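Local structure of activator of Hsp90 ATPase homologue 1/2-like C-terminal domain-containing protein (Rhodobacter sphaeroides, 3PU2) at residues R19-T24 with H149-L154; L42-W47 with M143-R148. The protein is of unknown function but belongs to the AHA1 family, with the SRPBCC (Bet v 1-like) fold, and may be related to activators of the Hsp90 ATPase. One frame throughout, in Å; residues are numbered along the deposited sequence. Where two conformers were deposited one is given.

Contact 1. Residues R19-T24 with H149-L154; sequences RHFAAT and HLDVML
Arg19 and Asp151 meet in a salt bridge of skewed geometry: NH2 of Arg19 lies 2.6 Å from OD2 of Asp151, yet the guanidinium and carboxylate planes stand 87° apart, and the contact is made through one N and one O, not as a two-pronged pair in a common plane. The hydrogen bond is bent (131° at the hydrogen) and meets OD2 from above the carboxylate plane. The Arg19 chain, bent at chi2 and chi3, comes from the strand to meet an Asp151 side chain pointing the opposite way. Asp151 CG sits anti to its own carbonyl carbon, which also brings OD1 obliquely to the Phe21 ring, 3.7 Å from CD1. Were an alanine here instead of Asp151, Arg19 NH2 would probably lose its close carboxylate partner and the guanidinium would be freer to turn. Glu144 offers Arg19 NH2 a further, weak and long ion pair. The rest of the contact is apolar. Leu150 CD2 packs on Phe21 CE1 at 3.6 Å, the two side chains crossing at about a right angle, and Leu154 CD1 lies 4.0 Å from Ala23 CB. Phe21 also packs edge-to-face with Tyr147 and touches Leu28 of helix 25-33. Strand 19-21 and helix 149-154 run nearly parallel, their axes 10.0 Å apart at closest approach; this is part of the packing of the long C-terminal helix against the antiparallel sheet in the helix-grip fold.

Contact 2. Residues L42-W47 with M143-R148; sequences LFARGW and MEEAYR
Glu145, Leu42 and Ala146 carry most of this contact, in which a loop passes alongside the C-terminal helix. Glu145 reaches out from the helix with CG anti to the backbone N (chi1 175°) and the next bond extended, which carries its carboxylate to the backbone of the loop. OE1 stands 3.7 Å from Arg45 N and 4.0 Å from Ala44 CA, too far from the amide for a hydrogen bond, while OE2 lies 4.0 Å from Arg45 CB. The two charged groups stay apart, Arg45 NE being 5.0 Å from Glu145 OE2, so any attraction between them is probably only a general electrostatic one. In the Bet v 1-like fold the long C-terminal helix packs against the concave side of the curved sheet; here the loop between helix 25-33 and strand 49-54 runs beside that helix, and a type II beta turn from Ala44 to Trp47, with Gly46 at its third position, reverses its course. At the other end of the contact Leu42 supplies the apolar part. Its CB points away from the helix, but CD1 turns back to meet the CE of selenomethionine Met143 at 3.9 Å, the two chains crossing at a slant, and CB of Ala146 at 4.3 Å. The small Ala146 side chain is consistent with the close approach, its CA 5.3 Å from that of Leu42. On the loop itself, Leu42 O accepts a hydrogen bond from Trp66 NE1.

How the contacts relate
Both contacts use helix 139-156: contact 2 takes residues 143-148 and contact 1 the next turn and a half, with their centres about 13 Å apart. Along the chain the order is 19-24, 42-47, 143-148, 149-154, so the chain closed by contact 1 encloses contact 2. The helix is thus held by strand 14-21 at one place and by the loop before strand 49-54 at another, that is, by regions near the two borders of the sheet. The two contacts also touch: Tyr147 meets Phe21, and His149 stacks with Phe43. Together they join the C-terminal helix to strand 14-21 and to the loop after helix 25-33.

Contact 1. Residues R19-T24 with H149-L154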
# COMPACT_ATOMS: atom_id res chain seq x y z
N ARG A 19 -10.18 -4.25 -2.91
CA ARG A 19 -10.87 -4.11 -1.64
C ARG A 19 -11.83 -2.92 -1.64
O ARG A 19 -11.52 -1.86 -2.17
CB ARG A 19 -9.83 -3.95 -0.53
CG ARG A 19 -10.38 -3.52 0.83
CD ARG A 19 -10.78 -4.69 1.74
NE ARG A 19 -10.46 -4.35 3.12
CZ ARG A 19 -11.34 -4.19 4.11
NH1 ARG A 19 -12.64 -4.36 3.88
NH2 ARG A 19 -10.91 -3.87 5.31
N HIS A 20 -13.01 -3.11 -1.06
CA HIS A 20 -14.01 -2.06 -0.99
C HIS A 20 -13.77 -1.20 0.25
O HIS A 20 -13.30 -1.68 1.28
CB HIS A 20 -15.40 -2.67 -0.91
CG HIS A 20 -16.50 -1.66 -0.92
ND1 HIS A 20 -16.82 -0.92 -2.03
CD2 HIS A 20 -17.36 -1.28 0.06
CE1 HIS A 20 -17.83 -0.11 -1.74
NE2 HIS A 20 -18.17 -0.31 -0.48
N PHE A 21 -14.10 0.08 0.15
CA PHE A 21 -13.90 1.01 1.25
C PHE A 21 -15.09 1.96 1.25
O PHE A 21 -15.48 2.48 0.20
CB PHE A 21 -12.60 1.82 1.05
CG PHE A 21 -11.35 1.07 1.44
CD1 PHE A 21 -11.03 0.84 2.78
CD2 PHE A 21 -10.49 0.58 0.46
CE1 PHE A 21 -9.89 0.13 3.14
CE2 PHE A 21 -9.34 -0.13 0.82
CZ PHE A 21 -9.05 -0.36 2.15
N ALA A 22 -15.64 2.20 2.43
CA ALA A 22 -16.79 3.09 2.57
C ALA A 22 -16.37 4.55 2.67
O ALA A 22 -16.35 5.12 3.76
CB ALA A 22 -17.59 2.69 3.80
N ALA A 23 -16.03 5.15 1.53
CA ALA A 23 -15.62 6.55 1.50
C ALA A 23 -15.44 7.03 0.07
O ALA A 23 -15.21 6.24 -0.83
CB ALA A 23 -14.32 6.72 2.28
N THR A 24 -15.54 8.34 -0.14
CA THR A 24 -15.38 8.89 -1.48
C THR A 24 -13.91 8.81 -1.85
O THR A 24 -13.03 9.04 -1.02
CB THR A 24 -15.81 10.37 -1.53
OG1 THR A 24 -14.84 11.18 -0.86
CG2 THR A 24 -17.16 10.55 -0.86
N HIS A 149 -7.61 -1.63 9.70
CA HIS A 149 -7.25 -0.42 10.43
C HIS A 149 -7.83 0.80 9.73
O HIS A 149 -8.37 1.70 10.37
CB HIS A 149 -5.73 -0.26 10.47
CG HIS A 149 -5.03 -1.29 11.29
ND1 HIS A 149 -3.72 -1.63 11.08
CD2 HIS A 149 -5.45 -2.02 12.35
CE1 HIS A 149 -3.35 -2.53 11.98
NE2 HIS A 149 -4.39 -2.78 12.76
N LEU A 150 -7.68 0.81 8.40
CA LEU A 150 -8.15 1.90 7.57
C LEU A 150 -9.66 2.06 7.67
O LEU A 150 -10.18 3.18 7.67
CB LEU A 150 -7.73 1.68 6.12
CG LEU A 150 -8.07 2.79 5.11
CD1 LEU A 150 -7.71 4.15 5.68
CD2 LEU A 150 -7.34 2.53 3.80
N ASP A 151 -10.36 0.93 7.76
CA ASP A 151 -11.81 0.97 7.88
C ASP A 151 -12.21 1.76 9.12
O ASP A 151 -13.02 2.69 9.04
CB ASP A 151 -12.40 -0.44 7.98
CG ASP A 151 -12.65 -1.09 6.63
OD1 ASP A 151 -12.96 -0.35 5.66
OD2 ASP A 151 -12.57 -2.33 6.53
N VAL A 152 -11.63 1.40 10.27
CA VAL A 152 -11.91 2.05 11.54
C VAL A 152 -11.62 3.54 11.55
O VAL A 152 -12.32 4.33 12.19
CB VAL A 152 -11.10 1.39 12.70
CG1 VAL A 152 -11.49 2.01 14.03
CG2 VAL A 152 -11.36 -0.09 12.73
N MSE A 153 -10.57 3.93 10.83
CA MSE A 153 -10.18 5.32 10.77
C MSE A 153 -11.16 6.10 9.91
O MSE A 153 -11.59 7.20 10.29
CB MSE A 153 -8.76 5.44 10.21
CG MSE A 153 -8.17 6.82 10.35
SE MSE A 153 -6.76 7.08 9.07
CE MSE A 153 -7.85 7.52 7.56
N LEU A 154 -11.53 5.54 8.76
CA LEU A 154 -12.48 6.21 7.88
C LEU A 154 -13.78 6.48 8.65
O LEU A 154 -14.27 7.60 8.68
CB LEU A 154 -12.75 5.36 6.64
CG LEU A 154 -11.58 5.40 5.65
CD1 LEU A 154 -11.84 4.49 4.47
CD2 LEU A 154 -11.37 6.85 5.18

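Contact 2. Residues L42-W47 with M143-R148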
# COMPACT_ATOMS: atom_id res chain seq x y z
N LEU A 42 -1.58 2.09 8.21
CA LEU A 42 -0.62 1.25 7.50
C LEU A 42 0.58 0.80 8.33
O LEU A 42 1.69 1.31 8.19
CB LEU A 42 -0.13 1.97 6.25
CG LEU A 42 0.89 1.20 5.41
CD1 LEU A 42 0.33 -0.16 5.00
CD2 LEU A 42 1.24 2.04 4.19
N PHE A 43 0.33 -0.18 9.20
CA PHE A 43 1.35 -0.73 10.07
C PHE A 43 0.92 -2.13 10.48
O PHE A 43 -0.26 -2.46 10.40
CB PHE A 43 1.49 0.14 11.31
CG PHE A 43 0.28 0.15 12.16
CD1 PHE A 43 0.13 -0.75 13.22
CD2 PHE A 43 -0.75 1.07 11.92
CE1 PHE A 43 -1.02 -0.74 14.02
CE2 PHE A 43 -1.92 1.09 12.71
CZ PHE A 43 -2.05 0.18 13.77
N ALA A 44 1.87 -2.96 10.90
CA ALA A 44 1.52 -4.31 11.34
C ALA A 44 1.59 -4.34 12.87
O ALA A 44 2.04 -3.39 13.51
CB ALA A 44 2.47 -5.32 10.75
N ARG A 45 1.13 -5.45 13.45
CA ARG A 45 1.11 -5.66 14.90
C ARG A 45 2.49 -5.52 15.55
O ARG A 45 3.40 -6.33 15.31
CB ARG A 45 0.51 -7.05 15.19
CG ARG A 45 -0.14 -7.22 16.56
CD ARG A 45 -0.88 -8.56 16.66
NE ARG A 45 0.01 -9.71 16.43
CZ ARG A 45 1.03 -10.06 17.22
NH1 ARG A 45 1.30 -9.34 18.30
NH2 ARG A 45 1.77 -11.12 16.92
N GLY A 46 2.64 -4.49 16.38
CA GLY A 46 3.90 -4.25 17.07
C GLY A 46 4.97 -3.52 16.27
O GLY A 46 6.12 -3.47 16.68
N TRP A 47 4.59 -2.96 15.12
CA TRP A 47 5.52 -2.24 14.27
C TRP A 47 4.87 -0.96 13.76
O TRP A 47 4.49 -0.86 12.59
CB TRP A 47 5.95 -3.09 13.06
CG TRP A 47 6.76 -4.30 13.41
CD1 TRP A 47 6.32 -5.45 14.00
CD2 TRP A 47 8.18 -4.45 13.26
NE1 TRP A 47 7.37 -6.30 14.24
CE2 TRP A 47 8.53 -5.72 13.79
CE3 TRP A 47 9.19 -3.64 12.73
CZ2 TRP A 47 9.85 -6.19 13.82
CZ3 TRP A 47 10.50 -4.10 12.75
CH2 TRP A 47 10.82 -5.38 13.29
N MSE A 143 -1.78 -7.16 4.97
CA MSE A 143 -2.29 -6.06 4.23
C MSE A 143 -3.79 -5.97 4.35
O MSE A 143 -4.34 -4.93 4.12
CB MSE A 143 -1.82 -6.17 2.79
CG MSE A 143 -2.10 -4.95 1.93
SE MSE A 143 -0.87 -3.67 1.98
CE MSE A 143 -1.81 -2.37 2.67
N GLU A 144 -4.44 -7.03 4.79
CA GLU A 144 -5.85 -6.99 5.18
C GLU A 144 -5.97 -6.45 6.60
O GLU A 144 -6.89 -5.70 6.92
CB GLU A 144 -6.49 -8.38 5.08
CG GLU A 144 -7.97 -8.45 5.52
CD GLU A 144 -8.85 -7.34 4.92
OE1 GLU A 144 -8.67 -6.98 3.74
OE2 GLU A 144 -9.74 -6.83 5.64
N GLU A 145 -5.02 -6.81 7.46
CA GLU A 145 -5.04 -6.31 8.82
C GLU A 145 -4.93 -4.78 8.75
O GLU A 145 -5.53 -4.06 9.56
CB GLU A 145 -3.87 -6.90 9.62
CG GLU A 145 -3.72 -6.36 11.04
CD GLU A 145 -2.55 -7.00 11.80
OE1 GLU A 145 -1.41 -6.97 11.29
OE2 GLU A 145 -2.78 -7.53 12.91
N ALA A 146 -4.17 -4.28 7.78
CA ALA A 146 -4.00 -2.85 7.64
C ALA A 146 -5.28 -2.20 7.13
O ALA A 146 -5.71 -1.17 7.67
CB ALA A 146 -2.84 -2.54 6.70
N TYR A 147 -5.90 -2.78 6.11
CA TYR A 147 -7.13 -2.21 5.59
C TYR A 147 -8.19 -2.16 6.68
O TYR A 147 -8.98 -1.21 6.76
CB TYR A 147 -7.63 -2.99 4.38
CG TYR A 147 -6.73 -2.83 3.19
CD1 TYR A 147 -6.03 -1.65 2.97
CD2 TYR A 147 -6.56 -3.87 2.27
CE1 TYR A 147 -5.19 -1.50 1.87
CE2 TYR A 147 -5.72 -3.73 1.17
CZ TYR A 147 -5.04 -2.54 0.98
OH TYR A 147 -4.22 -2.40 -0.10
N ARG A 148 -8.19 -3.18 7.54
CA ARG A 148 -9.13 -3.21 8.65
C ARG A 148 -8.88 -1.94 9.47
O ARG A 148 -9.81 -1.26 9.88
CB ARG A 148 -8.91 -4.46 9.50
CG ARG A 148 -10.10 -4.85 10.35
CD ARG A 148 -9.96 -6.26 10.92
NE ARG A 148 -10.03 -7.29 9.88
CZ ARG A 148 -8.97 -7.91 9.35
NH1 ARG A 148 -7.75 -7.60 9.77
NH2 ARG A 148 -9.15 -8.83 8.42